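Local structure of putative hydrolase (Chloroflexus aurantiacus J-10-fl, 3CMN) at residues A[20-23]-A[24-28]; A[121-124]-A[125-128]; A[171-174]-A[175-178]; A[281-284]-A[285-289]. The protein probably hydrolyses peptide bonds as a zincin-like metallopeptidase, although its substrate is not established. All blocks are in the same frame, centred on the assembly; numbering follows the deposited sequence.

Contact 1. Residues A[20-23]-A[24-28]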
ATOM      1  N   TRP A  20      -4.149  -2.027  24.960  1.00 37.06           N
ATOM      2  CA  TRP A  20      -3.078  -1.881  23.991  1.00 37.53           C
ATOM      3  C   TRP A  20      -1.683  -2.268  24.451  1.00 37.62           C
ATOM      4  O   TRP A  20      -0.787  -2.432  23.633  1.00 38.82           O
ATOM      5  CB  TRP A  20      -3.081  -0.462  23.430  1.00 36.71           C
ATOM      6  CG  TRP A  20      -4.206  -0.279  22.478  1.00 36.23           C
ATOM      7  CD1 TRP A  20      -5.376   0.393  22.700  1.00 36.11           C
ATOM      8  CD2 TRP A  20      -4.320  -0.866  21.178  1.00 35.50           C
ATOM      9  NE1 TRP A  20      -6.213   0.253  21.619  1.00 35.87           N
ATOM     10  CE2 TRP A  20      -5.590  -0.517  20.670  1.00 35.34           C
ATOM     11  CE3 TRP A  20      -3.474  -1.660  20.393  1.00 34.75           C
ATOM     12  CZ2 TRP A  20      -6.035  -0.933  19.414  1.00 34.71           C
ATOM     13  CZ3 TRP A  20      -3.919  -2.074  19.143  1.00 34.87           C
ATOM     14  CH2 TRP A  20      -5.188  -1.708  18.669  1.00 35.38           C
ATOM     15  N   GLU A  21      -1.483  -2.423  25.749  1.00 39.34           N
ATOM     16  CA  GLU A  21      -0.168  -2.822  26.208  1.00 40.97           C
ATOM     17  C   GLU A  21      -0.086  -4.337  26.194  1.00 39.27           C
ATOM     18  O   GLU A  21       0.995  -4.915  26.129  1.00 40.53           O
ATOM     19  CB  GLU A  21       0.120  -2.227  27.583  1.00 45.57           C
ATOM     20  CG  GLU A  21       0.961  -0.952  27.443  1.00 53.13           C
ATOM     21  CD  GLU A  21       0.863  -0.016  28.631  1.00 56.75           C
ATOM     22  OE1 GLU A  21       1.187  -0.436  29.764  1.00 59.42           O
ATOM     23  OE2 GLU A  21       0.464   1.151  28.420  1.00 59.63           O
ATOM     24  N   GLN A  22      -1.243  -4.984  26.233  1.00 37.03           N
ATOM     25  CA  GLN A  22      -1.278  -6.432  26.148  1.00 34.89           C
ATOM     26  C   GLN A  22      -1.072  -6.718  24.663  1.00 32.11           C
ATOM     27  O   GLN A  22      -0.363  -7.651  24.285  1.00 30.23           O
ATOM     28  CB  GLN A  22      -2.635  -6.979  26.596  1.00 34.48           C
ATOM     29  CG  GLN A  22      -2.830  -8.419  26.205  1.00 35.59           C
ATOM     30  CD  GLN A  22      -1.768  -9.316  26.798  1.00 37.78           C
ATOM     31  OE1 GLN A  22      -1.746  -9.544  28.008  1.00 38.10           O
ATOM     32  NE2 GLN A  22      -0.870  -9.826  25.950  1.00 38.59           N
ATOM     33  N   ALA A  23      -1.701  -5.889  23.835  1.00 29.45           N
ATOM     34  CA  ALA A  23      -1.598  -6.005  22.392  1.00 28.07           C
ATOM     35  C   ALA A  23      -0.144  -5.828  21.957  1.00 28.45           C
ATOM     36  O   ALA A  23       0.386  -6.624  21.181  1.00 28.85           O
ATOM     37  CB  ALA A  23      -2.481  -4.964  21.724  1.00 28.43           C
ATOM     38  N   ARG A  24       0.505  -4.793  22.483  1.00 31.94           N
ATOM     39  CA  ARG A  24       1.901  -4.508  22.157  1.00 33.09           C
ATOM     40  C   ARG A  24       2.790  -5.702  22.461  1.00 32.96           C
ATOM     41  O   ARG A  24       3.618  -6.082  21.642  1.00 35.49           O
ATOM     42  CB  ARG A  24       2.399  -3.283  22.932  1.00 34.44           C
ATOM     43  CG  ARG A  24       3.903  -3.032  22.803  1.00 38.08           C
ATOM     44  CD  ARG A  24       4.349  -1.894  23.717  1.00 42.00           C
ATOM     45  NE  ARG A  24       5.710  -2.078  24.232  1.00 44.61           N
ATOM     46  CZ  ARG A  24       6.814  -1.826  23.535  1.00 46.28           C
ATOM     47  NH1 ARG A  24       6.723  -1.374  22.290  1.00 49.39           N
ATOM     48  NH2 ARG A  24       8.010  -2.029  24.075  1.00 46.79           N
ATOM     49  N   GLN A  25       2.630  -6.285  23.645  1.00 33.96           N
ATOM     50  CA  GLN A  25       3.417  -7.450  24.034  1.00 34.47           C
ATOM     51  C   GLN A  25       3.153  -8.646  23.147  1.00 32.62           C
ATOM     52  O   GLN A  25       4.078  -9.345  22.740  1.00 33.96           O
ATOM     53  CB  GLN A  25       3.128  -7.814  25.481  1.00 37.98           C
ATOM     54  CG  GLN A  25       3.941  -6.992  26.429  1.00 45.12           C
ATOM     55  CD  GLN A  25       5.430  -7.079  26.115  1.00 47.69           C
ATOM     56  OE1 GLN A  25       6.013  -8.168  26.102  1.00 50.85           O
ATOM     57  NE2 GLN A  25       6.052  -5.930  25.858  1.00 47.14           N
ATOM     58  N   ALA A  26       1.883  -8.874  22.846  1.00 31.93           N
ATOM     59  CA  ALA A  26       1.475  -9.980  21.988  1.00 30.65           C
ATOM     60  C   ALA A  26       2.093  -9.828  20.597  1.00 29.72           C
ATOM     61  O   ALA A  26       2.540 -10.808  20.001  1.00 31.35           O
ATOM     62  CB  ALA A  26      -0.053 -10.021  21.883  1.00 27.66           C
ATOM     63  N   ALA A  27       2.090  -8.600  20.081  1.00 27.43           N
ATOM     64  CA  ALA A  27       2.649  -8.313  18.764  1.00 25.86           C
ATOM     65  C   ALA A  27       4.149  -8.550  18.748  1.00 25.50           C
ATOM     66  O   ALA A  27       4.670  -9.208  17.854  1.00 25.86           O
ATOM     67  CB  ALA A  27       2.349  -6.865  18.366  1.00 24.25           C
ATOM     68  N   LEU A  28       4.837  -7.998  19.740  1.00 25.51           N
ATOM     69  CA  LEU A  28       6.284  -8.155  19.850  1.00 27.38           C
ATOM     70  C   LEU A  28       6.721  -9.611  19.887  1.00 29.19           C
ATOM     71  O   LEU A  28       7.714  -9.991  19.261  1.00 29.70           O
ATOM     72  CB  LEU A  28       6.799  -7.440  21.099  1.00 26.42           C
ATOM     73  CG  LEU A  28       6.845  -5.916  20.963  1.00 26.89           C
ATOM     74  CD1 LEU A  28       7.127  -5.273  22.329  1.00 26.80           C
ATOM     75  CD2 LEU A  28       7.945  -5.545  19.965  1.00 25.70           C
TER

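Contact 2. Residues A[121-124]-A[125-128]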
ATOM      1  N   LYS A 121      -8.243  -7.469  27.562  1.00 37.80           N
ATOM      2  CA  LYS A 121      -6.951  -8.133  27.532  1.00 37.84           C
ATOM      3  C   LYS A 121      -6.973  -9.178  26.422  1.00 36.47           C
ATOM      4  O   LYS A 121      -6.036  -9.280  25.618  1.00 36.25           O
ATOM      5  CB  LYS A 121      -6.699  -8.806  28.882  1.00 38.61           C
ATOM      6  CG  LYS A 121      -5.366  -8.476  29.531  1.00 40.87           C
ATOM      7  CD  LYS A 121      -5.323  -8.982  30.964  1.00 44.64           C
ATOM      8  CE  LYS A 121      -3.955  -8.778  31.593  1.00 47.84           C
ATOM      9  NZ  LYS A 121      -3.542  -7.347  31.573  1.00 48.99           N
ATOM     10  N   LEU A 122      -8.060  -9.949  26.394  1.00 34.09           N
ATOM     11  CA  LEU A 122      -8.251 -11.002  25.402  1.00 33.42           C
ATOM     12  C   LEU A 122      -8.441 -10.396  24.011  1.00 33.63           C
ATOM     13  O   LEU A 122      -8.184 -11.046  22.995  1.00 33.36           O
ATOM     14  CB  LEU A 122      -9.446 -11.876  25.786  1.00 31.39           C
ATOM     15  CG  LEU A 122      -9.260 -12.637  27.101  1.00 31.83           C
ATOM     16  CD1 LEU A 122     -10.548 -13.361  27.509  1.00 32.33           C
ATOM     17  CD2 LEU A 122      -8.129 -13.618  26.939  1.00 32.21           C
ATOM     18  N   LEU A 123      -8.906  -9.152  23.966  1.00 33.22           N
ATOM     19  CA  LEU A 123      -9.045  -8.465  22.688  1.00 34.23           C
ATOM     20  C   LEU A 123      -7.630  -8.064  22.271  1.00 32.86           C
ATOM     21  O   LEU A 123      -7.225  -8.267  21.131  1.00 33.84           O
ATOM     22  CB  LEU A 123      -9.925  -7.211  22.817  1.00 34.81           C
ATOM     23  CG  LEU A 123     -11.447  -7.413  22.815  1.00 35.77           C
ATOM     24  CD1 LEU A 123     -12.165  -6.071  22.920  1.00 34.09           C
ATOM     25  CD2 LEU A 123     -11.845  -8.134  21.539  1.00 34.56           C
ATOM     26  N   GLY A 124      -6.883  -7.505  23.221  1.00 32.89           N
ATOM     27  CA  GLY A 124      -5.518  -7.086  22.955  1.00 32.61           C
ATOM     28  C   GLY A 124      -4.661  -8.231  22.453  1.00 31.97           C
ATOM     29  O   GLY A 124      -3.834  -8.051  21.562  1.00 32.37           O
ATOM     30  N   VAL A 125      -4.847  -9.407  23.046  1.00 32.34           N
ATOM     31  CA  VAL A 125      -4.110 -10.601  22.643  1.00 31.23           C
ATOM     32  C   VAL A 125      -4.370 -10.901  21.167  1.00 31.63           C
ATOM     33  O   VAL A 125      -3.443 -11.170  20.398  1.00 31.38           O
ATOM     34  CB  VAL A 125      -4.543 -11.842  23.479  1.00 31.14           C
ATOM     35  CG1 VAL A 125      -4.037 -13.116  22.833  1.00 29.65           C
ATOM     36  CG2 VAL A 125      -3.985 -11.745  24.884  1.00 31.80           C
ATOM     37  N   GLN A 126      -5.637 -10.842  20.775  1.00 31.45           N
ATOM     38  CA  GLN A 126      -6.017 -11.139  19.398  1.00 31.41           C
ATOM     39  C   GLN A 126      -5.561 -10.102  18.366  1.00 31.53           C
ATOM     40  O   GLN A 126      -5.058 -10.473  17.300  1.00 30.13           O
ATOM     41  CB  GLN A 126      -7.524 -11.354  19.331  1.00 30.32           C
ATOM     42  CG  GLN A 126      -7.973 -12.522  20.194  1.00 33.36           C
ATOM     43  CD  GLN A 126      -9.486 -12.658  20.268  1.00 35.10           C
ATOM     44  OE1 GLN A 126     -10.104 -13.312  19.428  1.00 34.20           O
ATOM     45  NE2 GLN A 126     -10.087 -12.025  21.269  1.00 34.32           N
ATOM     46  N   ILE A 127      -5.729  -8.820  18.693  1.00 32.00           N
ATOM     47  CA  ILE A 127      -5.333  -7.725  17.811  1.00 32.44           C
ATOM     48  C   ILE A 127      -3.807  -7.671  17.736  1.00 32.88           C
ATOM     49  O   ILE A 127      -3.236  -7.491  16.660  1.00 34.57           O
ATOM     50  CB  ILE A 127      -5.852  -6.366  18.335  1.00 32.41           C
ATOM     51  CG1 ILE A 127      -7.381  -6.399  18.445  1.00 33.12           C
ATOM     52  CG2 ILE A 127      -5.403  -5.241  17.404  1.00 33.32           C
ATOM     53  CD1 ILE A 127      -7.981  -5.154  19.078  1.00 32.04           C
ATOM     54  N   GLY A 128      -3.160  -7.822  18.889  1.00 32.13           N
ATOM     55  CA  GLY A 128      -1.713  -7.805  18.939  1.00 32.79           C
ATOM     56  C   GLY A 128      -1.163  -8.997  18.188  1.00 32.61           C
ATOM     57  O   GLY A 128      -0.170  -8.899  17.471  1.00 34.97           O
TER

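Contact 3. Residues A[171-174]-A[175-178]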
ATOM      1  N   GLY A 171      13.973 -17.456  -4.915  1.00 39.97           N
ATOM      2  CA  GLY A 171      15.145 -17.600  -5.758  1.00 38.06           C
ATOM      3  C   GLY A 171      15.347 -16.392  -6.652  1.00 38.45           C
ATOM      4  O   GLY A 171      15.672 -16.515  -7.836  1.00 38.20           O
ATOM      5  N   LEU A 172      15.165 -15.205  -6.089  1.00 38.11           N
ATOM      6  CA  LEU A 172      15.322 -13.998  -6.876  1.00 35.79           C
ATOM      7  C   LEU A 172      16.653 -13.331  -6.618  1.00 35.91           C
ATOM      8  O   LEU A 172      17.384 -13.700  -5.703  1.00 34.82           O
ATOM      9  CB  LEU A 172      14.173 -13.028  -6.595  1.00 36.29           C
ATOM     10  CG  LEU A 172      12.818 -13.440  -7.180  1.00 36.91           C
ATOM     11  CD1 LEU A 172      11.710 -12.627  -6.567  1.00 36.69           C
ATOM     12  CD2 LEU A 172      12.843 -13.249  -8.689  1.00 37.97           C
ATOM     13  N   SER A 173      16.950 -12.355  -7.465  1.00 35.33           N
ATOM     14  CA  SER A 173      18.169 -11.572  -7.418  1.00 36.90           C
ATOM     15  C   SER A 173      18.140 -10.532  -6.283  1.00 37.64           C
ATOM     16  O   SER A 173      17.160  -9.812  -6.107  1.00 38.74           O
ATOM     17  CB  SER A 173      18.346 -10.873  -8.773  1.00 37.98           C
ATOM     18  OG  SER A 173      19.411  -9.938  -8.758  1.00 41.15           O
ATOM     19  N   ASP A 174      19.219 -10.456  -5.518  1.00 36.86           N
ATOM     20  CA  ASP A 174      19.314  -9.511  -4.419  1.00 35.97           C
ATOM     21  C   ASP A 174      19.065  -8.093  -4.923  1.00 35.65           C
ATOM     22  O   ASP A 174      18.157  -7.407  -4.468  1.00 35.94           O
ATOM     23  CB  ASP A 174      20.708  -9.611  -3.789  1.00 35.51           C
ATOM     24  CG  ASP A 174      20.941  -8.598  -2.680  1.00 35.22           C
ATOM     25  OD1 ASP A 174      20.852  -7.383  -2.937  1.00 37.65           O
ATOM     26  OD2 ASP A 174      21.232  -9.022  -1.541  1.00 39.10           O
ATOM     27  N   GLU A 175      19.881  -7.658  -5.871  1.00 35.54           N
ATOM     28  CA  GLU A 175      19.770  -6.319  -6.423  1.00 35.32           C
ATOM     29  C   GLU A 175      18.441  -6.030  -7.109  1.00 34.82           C
ATOM     30  O   GLU A 175      17.792  -5.024  -6.841  1.00 34.22           O
ATOM     31  CB  GLU A 175      20.909  -6.085  -7.415  1.00 34.52           C
ATOM     32  CG  GLU A 175      20.986  -4.690  -8.004  1.00 32.66           C
ATOM     33  CD  GLU A 175      21.506  -3.651  -7.025  1.00 34.96           C
ATOM     34  OE1 GLU A 175      21.992  -4.022  -5.930  1.00 35.41           O
ATOM     35  OE2 GLU A 175      21.436  -2.447  -7.361  1.00 35.00           O
ATOM     36  N   ASP A 176      18.039  -6.913  -8.009  1.00 35.99           N
ATOM     37  CA  ASP A 176      16.807  -6.707  -8.760  1.00 36.65           C
ATOM     38  C   ASP A 176      15.534  -6.651  -7.924  1.00 35.91           C
ATOM     39  O   ASP A 176      14.671  -5.792  -8.151  1.00 35.17           O
ATOM     40  CB  ASP A 176      16.688  -7.774  -9.847  1.00 37.65           C
ATOM     41  CG  ASP A 176      17.641  -7.529 -11.000  1.00 40.52           C
ATOM     42  OD1 ASP A 176      18.681  -6.867 -10.794  1.00 42.30           O
ATOM     43  OD2 ASP A 176      17.357  -8.006 -12.115  1.00 42.95           O
ATOM     44  N   PHE A 177      15.409  -7.559  -6.961  1.00 34.39           N
ATOM     45  CA  PHE A 177      14.224  -7.570  -6.121  1.00 34.35           C
ATOM     46  C   PHE A 177      14.114  -6.314  -5.256  1.00 34.56           C
ATOM     47  O   PHE A 177      13.035  -5.749  -5.112  1.00 35.70           O
ATOM     48  CB  PHE A 177      14.201  -8.804  -5.232  1.00 34.18           C
ATOM     49  CG  PHE A 177      12.961  -8.916  -4.402  1.00 36.11           C
ATOM     50  CD1 PHE A 177      11.697  -8.771  -4.984  1.00 38.16           C
ATOM     51  CD2 PHE A 177      13.047  -9.176  -3.044  1.00 37.98           C
ATOM     52  CE1 PHE A 177      10.533  -8.884  -4.220  1.00 37.59           C
ATOM     53  CE2 PHE A 177      11.895  -9.291  -2.265  1.00 39.21           C
ATOM     54  CZ  PHE A 177      10.631  -9.144  -2.860  1.00 40.20           C
ATOM     55  N   ARG A 178      15.228  -5.867  -4.691  1.00 32.72           N
ATOM     56  CA  ARG A 178      15.197  -4.679  -3.854  1.00 31.23           C
ATOM     57  C   ARG A 178      14.981  -3.394  -4.644  1.00 30.97           C
ATOM     58  O   ARG A 178      14.483  -2.413  -4.102  1.00 31.82           O
ATOM     59  CB  ARG A 178      16.461  -4.608  -2.993  1.00 29.89           C
ATOM     60  CG  ARG A 178      16.429  -5.632  -1.886  1.00 28.54           C
ATOM     61  CD  ARG A 178      17.696  -5.631  -1.088  1.00 31.27           C
ATOM     62  NE  ARG A 178      17.642  -6.637  -0.035  1.00 31.59           N
ATOM     63  CZ  ARG A 178      17.656  -7.945  -0.247  1.00 31.07           C
ATOM     64  NH1 ARG A 178      17.725  -8.423  -1.483  1.00 31.98           N
ATOM     65  NH2 ARG A 178      17.601  -8.775   0.784  1.00 33.23           N
TER
HETATM   66  O   HOH W   1      22.097  -9.179  -6.924  1.00 31.58           O
HETATM   67  O   HOH W   2      22.808  -6.137  -4.112  1.00 39.91           O

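Contact 4. Residues A[281-284]-A[285-289]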
ATOM      1  N   PRO A 281      16.453  -6.637 -15.407  1.00 47.44           N
ATOM      2  CA  PRO A 281      16.570  -7.780 -16.319  1.00 47.43           C
ATOM      3  C   PRO A 281      15.766  -9.008 -15.881  1.00 47.02           C
ATOM      4  O   PRO A 281      15.330  -9.800 -16.714  1.00 46.33           O
ATOM      5  CB  PRO A 281      18.085  -8.037 -16.376  1.00 47.28           C
ATOM      6  CG  PRO A 281      18.622  -7.367 -15.128  1.00 48.80           C
ATOM      7  CD  PRO A 281      17.783  -6.134 -15.023  1.00 47.34           C
ATOM      8  N   SER A 282      15.559  -9.159 -14.576  1.00 47.56           N
ATOM      9  CA  SER A 282      14.796 -10.290 -14.054  1.00 47.29           C
ATOM     10  C   SER A 282      13.333  -9.919 -13.834  1.00 47.34           C
ATOM     11  O   SER A 282      12.574 -10.688 -13.243  1.00 47.41           O
ATOM     12  CB  SER A 282      15.406 -10.788 -12.738  1.00 48.19           C
ATOM     13  OG  SER A 282      15.519  -9.746 -11.782  1.00 49.24           O
ATOM     14  N   PHE A 283      12.940  -8.750 -14.336  1.00 47.58           N
ATOM     15  CA  PHE A 283      11.575  -8.255 -14.189  1.00 48.89           C
ATOM     16  C   PHE A 283      10.491  -9.308 -14.411  1.00 49.75           C
ATOM     17  O   PHE A 283       9.633  -9.515 -13.551  1.00 49.53           O
ATOM     18  CB  PHE A 283      11.320  -7.085 -15.140  1.00 50.01           C
ATOM     19  CG  PHE A 283      10.072  -6.307 -14.817  1.00 51.57           C
ATOM     20  CD1 PHE A 283      10.092  -5.311 -13.838  1.00 52.32           C
ATOM     21  CD2 PHE A 283       8.869  -6.581 -15.469  1.00 51.98           C
ATOM     22  CE1 PHE A 283       8.935  -4.597 -13.512  1.00 52.48           C
ATOM     23  CE2 PHE A 283       7.703  -5.875 -15.154  1.00 52.34           C
ATOM     24  CZ  PHE A 283       7.738  -4.881 -14.174  1.00 52.48           C
ATOM     25  N   ASN A 284      10.513  -9.961 -15.568  1.00 51.04           N
ATOM     26  CA  ASN A 284       9.509 -10.976 -15.854  1.00 52.33           C
ATOM     27  C   ASN A 284       9.565 -12.050 -14.779  1.00 51.75           C
ATOM     28  O   ASN A 284       8.522 -12.479 -14.275  1.00 51.62           O
ATOM     29  CB  ASN A 284       9.738 -11.584 -17.239  1.00 54.68           C
ATOM     30  CG  ASN A 284       9.509 -10.579 -18.362  1.00 57.46           C
ATOM     31  OD1 ASN A 284       8.431  -9.996 -18.480  1.00 59.03           O
ATOM     32  ND2 ASN A 284      10.527 -10.370 -19.188  1.00 60.03           N
ATOM     33  N   GLN A 285      10.780 -12.461 -14.417  1.00 50.73           N
ATOM     34  CA  GLN A 285      10.986 -13.478 -13.389  1.00 50.21           C
ATOM     35  C   GLN A 285      10.278 -13.113 -12.081  1.00 49.28           C
ATOM     36  O   GLN A 285       9.528 -13.921 -11.516  1.00 49.14           O
ATOM     37  CB  GLN A 285      12.485 -13.646 -13.102  1.00 50.80           C
ATOM     38  CG  GLN A 285      13.254 -14.540 -14.081  1.00 53.28           C
ATOM     39  CD  GLN A 285      13.362 -13.956 -15.481  1.00 53.80           C
ATOM     40  OE1 GLN A 285      13.806 -12.825 -15.659  1.00 52.92           O
ATOM     41  NE2 GLN A 285      12.961 -14.736 -16.483  1.00 54.08           N
ATOM     42  N   ILE A 286      10.529 -11.893 -11.609  1.00 48.09           N
ATOM     43  CA  ILE A 286       9.950 -11.405 -10.359  1.00 46.97           C
ATOM     44  C   ILE A 286       8.431 -11.387 -10.400  1.00 47.67           C
ATOM     45  O   ILE A 286       7.776 -11.999  -9.554  1.00 45.80           O
ATOM     46  CB  ILE A 286      10.467  -9.979 -10.022  1.00 44.70           C
ATOM     47  CG1 ILE A 286      11.992  -9.992  -9.907  1.00 42.57           C
ATOM     48  CG2 ILE A 286       9.865  -9.496  -8.711  1.00 42.53           C
ATOM     49  CD1 ILE A 286      12.596  -8.621  -9.763  1.00 41.30           C
ATOM     50  N   GLU A 287       7.875 -10.685 -11.382  1.00 49.73           N
ATOM     51  CA  GLU A 287       6.428 -10.602 -11.517  1.00 52.51           C
ATOM     52  C   GLU A 287       5.819 -11.994 -11.413  1.00 53.05           C
ATOM     53  O   GLU A 287       4.790 -12.180 -10.764  1.00 53.41           O
ATOM     54  CB  GLU A 287       6.049  -9.955 -12.853  1.00 53.74           C
ATOM     55  CG  GLU A 287       6.306  -8.445 -12.932  1.00 56.75           C
ATOM     56  CD  GLU A 287       5.713  -7.672 -11.751  1.00 58.92           C
ATOM     57  OE1 GLU A 287       4.698  -8.123 -11.178  1.00 58.95           O
ATOM     58  OE2 GLU A 287       6.254  -6.600 -11.400  1.00 59.89           O
ATOM     59  N   GLN A 288       6.476 -12.972 -12.032  1.00 54.21           N
ATOM     60  CA  GLN A 288       6.009 -14.359 -12.000  1.00 54.50           C
ATOM     61  C   GLN A 288       6.032 -14.901 -10.579  1.00 53.22           C
ATOM     62  O   GLN A 288       5.011 -15.347 -10.051  1.00 52.53           O
ATOM     63  CB  GLN A 288       6.905 -15.244 -12.862  1.00 56.82           C
ATOM     64  CG  GLN A 288       6.963 -14.849 -14.313  1.00 60.92           C
ATOM     65  CD  GLN A 288       7.983 -15.660 -15.073  1.00 63.82           C
ATOM     66  OE1 GLN A 288       7.895 -16.888 -15.133  1.00 64.83           O
ATOM     67  NE2 GLN A 288       8.969 -14.980 -15.652  1.00 65.82           N
ATOM     68  N   GLN A 289       7.216 -14.864  -9.976  1.00 51.85           N
ATOM     69  CA  GLN A 289       7.436 -15.354  -8.616  1.00 51.42           C
ATOM     70  C   GLN A 289       6.640 -14.644  -7.520  1.00 49.99           C
ATOM     71  O   GLN A 289       6.124 -15.275  -6.599  1.00 49.27           O
ATOM     72  CB  GLN A 289       8.929 -15.253  -8.277  1.00 51.38           C
ATOM     73  CG  GLN A 289       9.803 -16.203  -9.059  1.00 51.39           C
ATOM     74  CD  GLN A 289       9.545 -17.642  -8.685  1.00 50.93           C
ATOM     75  OE1 GLN A 289       9.907 -18.087  -7.594  1.00 52.23           O
ATOM     76  NE2 GLN A 289       8.908 -18.379  -9.579  1.00 50.03           N
TER
HETATM   77  O   HOH W   3      13.797 -11.894 -17.901  1.00 56.02           O

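Contact 1. Residues A[20-23]-A[24-28]
Four main-chain hydrogen bonds tie Trp-20 to Ala-27, each running from an amide N to the carbonyl O four residues earlier. The shortest joins Ala-27 N to Ala-23 O at 2.8 Å. Ala-26 N reaches Gln-22 O at 2.9 Å, and Arg-24 N lies equally close, 2.9 Å, to Trp-20 O. Between Gln-25 N and Glu-21 O the separation grows to 3.3 Å, although the N-H still points within 18° of the acceptor.

This unbroken i to i+4 pattern is that of the opening turns of an alpha helix, here the first modelled helix of a largely helical chain. Ahead of the turn, Asp-19 OD1 accepts from both Glu-21 N and Gln-22 N.

The side chains fan out from this frame. Arg-24 has CG anti to its backbone N (chi1 172°) and runs along the helix toward the next turn, where Leu-28 CD1 sits over the centre of one guanidinium face, 3.6 Å above the plane. The charge itself is held by Glu-84 of helix 79-92, whose OE2 forms a salt bridge with NH1. Gln-25 has CG beside its backbone N (chi1 -83°), which brings CG to 3.6 Å from Glu-21 O; the chain then bends at chi2. Gln-22 also bends at chi2, and this brings its NE2 towards the methyl of Ala-26, with 4.2 Å from NE2 to CB, a loose van der Waals contact. Ala-27 CB rests 3.4 Å from Ala-23 O; both alanines are buried, on the flank turned to helix 120-135.

Contact 2. Residues A[121-124]-A[125-128]
Leu-122 O takes two donors from one residue, Gln-126. The side-chain bond is the firmer, with Gln-126 NE2 2.7 Å from Leu-122 O, whereas Gln-126 N, 3.4 Å from Leu-122 O, makes only a weak bond. NE2 approaches from above the carbonyl plane, 52° out of it, while the oxygen lies almost in the plane of the Gln-126 amide. Placing CG beside the backbone N (chi1 -61°) and keeping the chain extended beyond it turns the amide back over the preceding turn.

The remaining main-chain bonds are regular: Val-125 N to Lys-121 O at 2.8 Å, Ile-127 N to Leu-123 O at 2.9 Å, and Gly-128 N to Gly-124 O at 2.8 Å.

The aliphatic branches pack against carbonyl oxygens of the preceding turn. Val-125 CG2 lies 3.3 Å from Lys-121 O, and Ile-127 CG1 has the same spacing, 3.3 Å, to Leu-123 O. Farther out, Ile-127 touches Trp-20 and Phe-94, while Val-125 and Lys-121 touch Gln-22.

Gly-124 and Gly-128, four residues apart, are both buried; with no side chains on this line, the methyls of Ala-23 and Ala-27 of helix 20-31 come down onto the glycine carbonyls, as in the GxxxG pattern of tightly packed helix pairs.

Contact 3. Residues A[171-174]-A[175-178]
Asp-174 O is gripped twice by Arg-178, through a weak bond from its backbone N at 3.3 Å and a second from NH1 at 3.2 Å. The oxygen lies in the guanidinium plane, only 5° out of it, so NH1 uses the edge of the group. The carboxylate of the same aspartate takes a different position: OD2 sits over one guanidinium face, 3.6 Å from NH1, with the two planes 17° apart. That salt bridge is therefore one of charge alone, since no N-H points at OD2. Each end has a further ionic partner, Arg-44 for Asp-174 and Glu-160 for Arg-178, which probably fixes both groups.

Ser-173 is the N-cap. With OG anti to its backbone N (chi1 172°), the hydroxyl faces the first turn and accepts from Asp-176 N, a weak bond at 3.4 Å. Glu-175 N is satisfied by a water at 2.9 Å. A second water donates to Asp-174 OD1 and Glu-175 OE1, bridging two carboxylates whose like charges probably disfavour closer approach; Glu-175 also pairs with Arg-50 of helix 41-63. Phe-177 N closes the turn on Ser-173 O at 3.0 Å.

On the apolar flank, Leu-172 CD1 meets Phe-177 CD1 at 4.2 Å, approaching the ring obliquely. The leucine directly before the N-cap and the phenylalanine four residues after it occupy the two positions of a hydrophobic staple. Together with the Schellman motif at Gly-171 that ends helix 160-169, the cap and staple make the short link to helix 174-193, which carries the HExxH sequence characteristic of zincins.

Contact 4. Residues A[281-284]-A[285-289]
Ser-282 O receives Ile-286 N at 2.9 Å and Phe-283 O receives Glu-287 N at 3.0 Å, the regular i to i+4 bonding of a helix whose N-cap position is Ser-282. The next pair, Gln-288 with Asn-284 O, is less certain, because the oxygen is modelled too close to its surroundings.

Phe-283 and Glu-287 carry the main side-chain contact. Glu-287 CG lies over the ring, 4.2 Å from its centroid and 30° off the normal, which makes an off-centre CH-pi contact. With CG beside the backbone N (chi1 -73°) and a bend at chi2 (-51°), the chain turns back over the Phe-283 ring. The carboxylate, its plane turned well away from that of the ring, brings OE2 to 3.6 Å from Phe-283 CZ, an oblique approach. That oxygen is also bonded to Trp-180 NE1, so the ring contact and an indole N-H act on the same group.

Ser-282 OG makes no capping bond to its own helix. Its hydroxyl is bonded to Asp-176 instead, and packs at 3.7 Å against Ile-286 CD1. On the outer side, a water donates to Pro-281 O at 2.9 Å; its link to Gln-285 OE1 is modelled too short and is doubtful. Gln-285 nevertheless folds back over the start of the helix, with OE1 3.2 Å from Ser-282 CA.

The start of helix 283-307 touches two others: Phe-283 and Asn-284 lean on Arg-277 of helix 248-279, the helix immediately before it in the chain, while Pro-281 and Ile-286 touch helix 174-193 at Asp-176 and Trp-180.

In the fold
The four contacts form two pairs well apart in the molecule. Contacts 1 and 2 have centres about 8 Å apart and join helices 20-31 and 120-135 closely: Ala-23 CB lies 3.4 Å from Gly-124 O, and Ala-27 CB is equally near Gly-128 O. Contacts 3 and 4, centres about 9 Å apart, meet through a probable hydrogen bond of 2.6 Å between Asp-176 OD2 and Ser-282 OG, and through Leu-172 against Ile-286. Centres of different pairs are about 33 to 39 Å apart. Contact 3 opens the helix with the HExxH pattern, whose His-184 and His-188 would bind zinc and Glu-185 act as general base, as in other zincins; no metal is bound here. Glu-287 of contact 4 lies near them without touching.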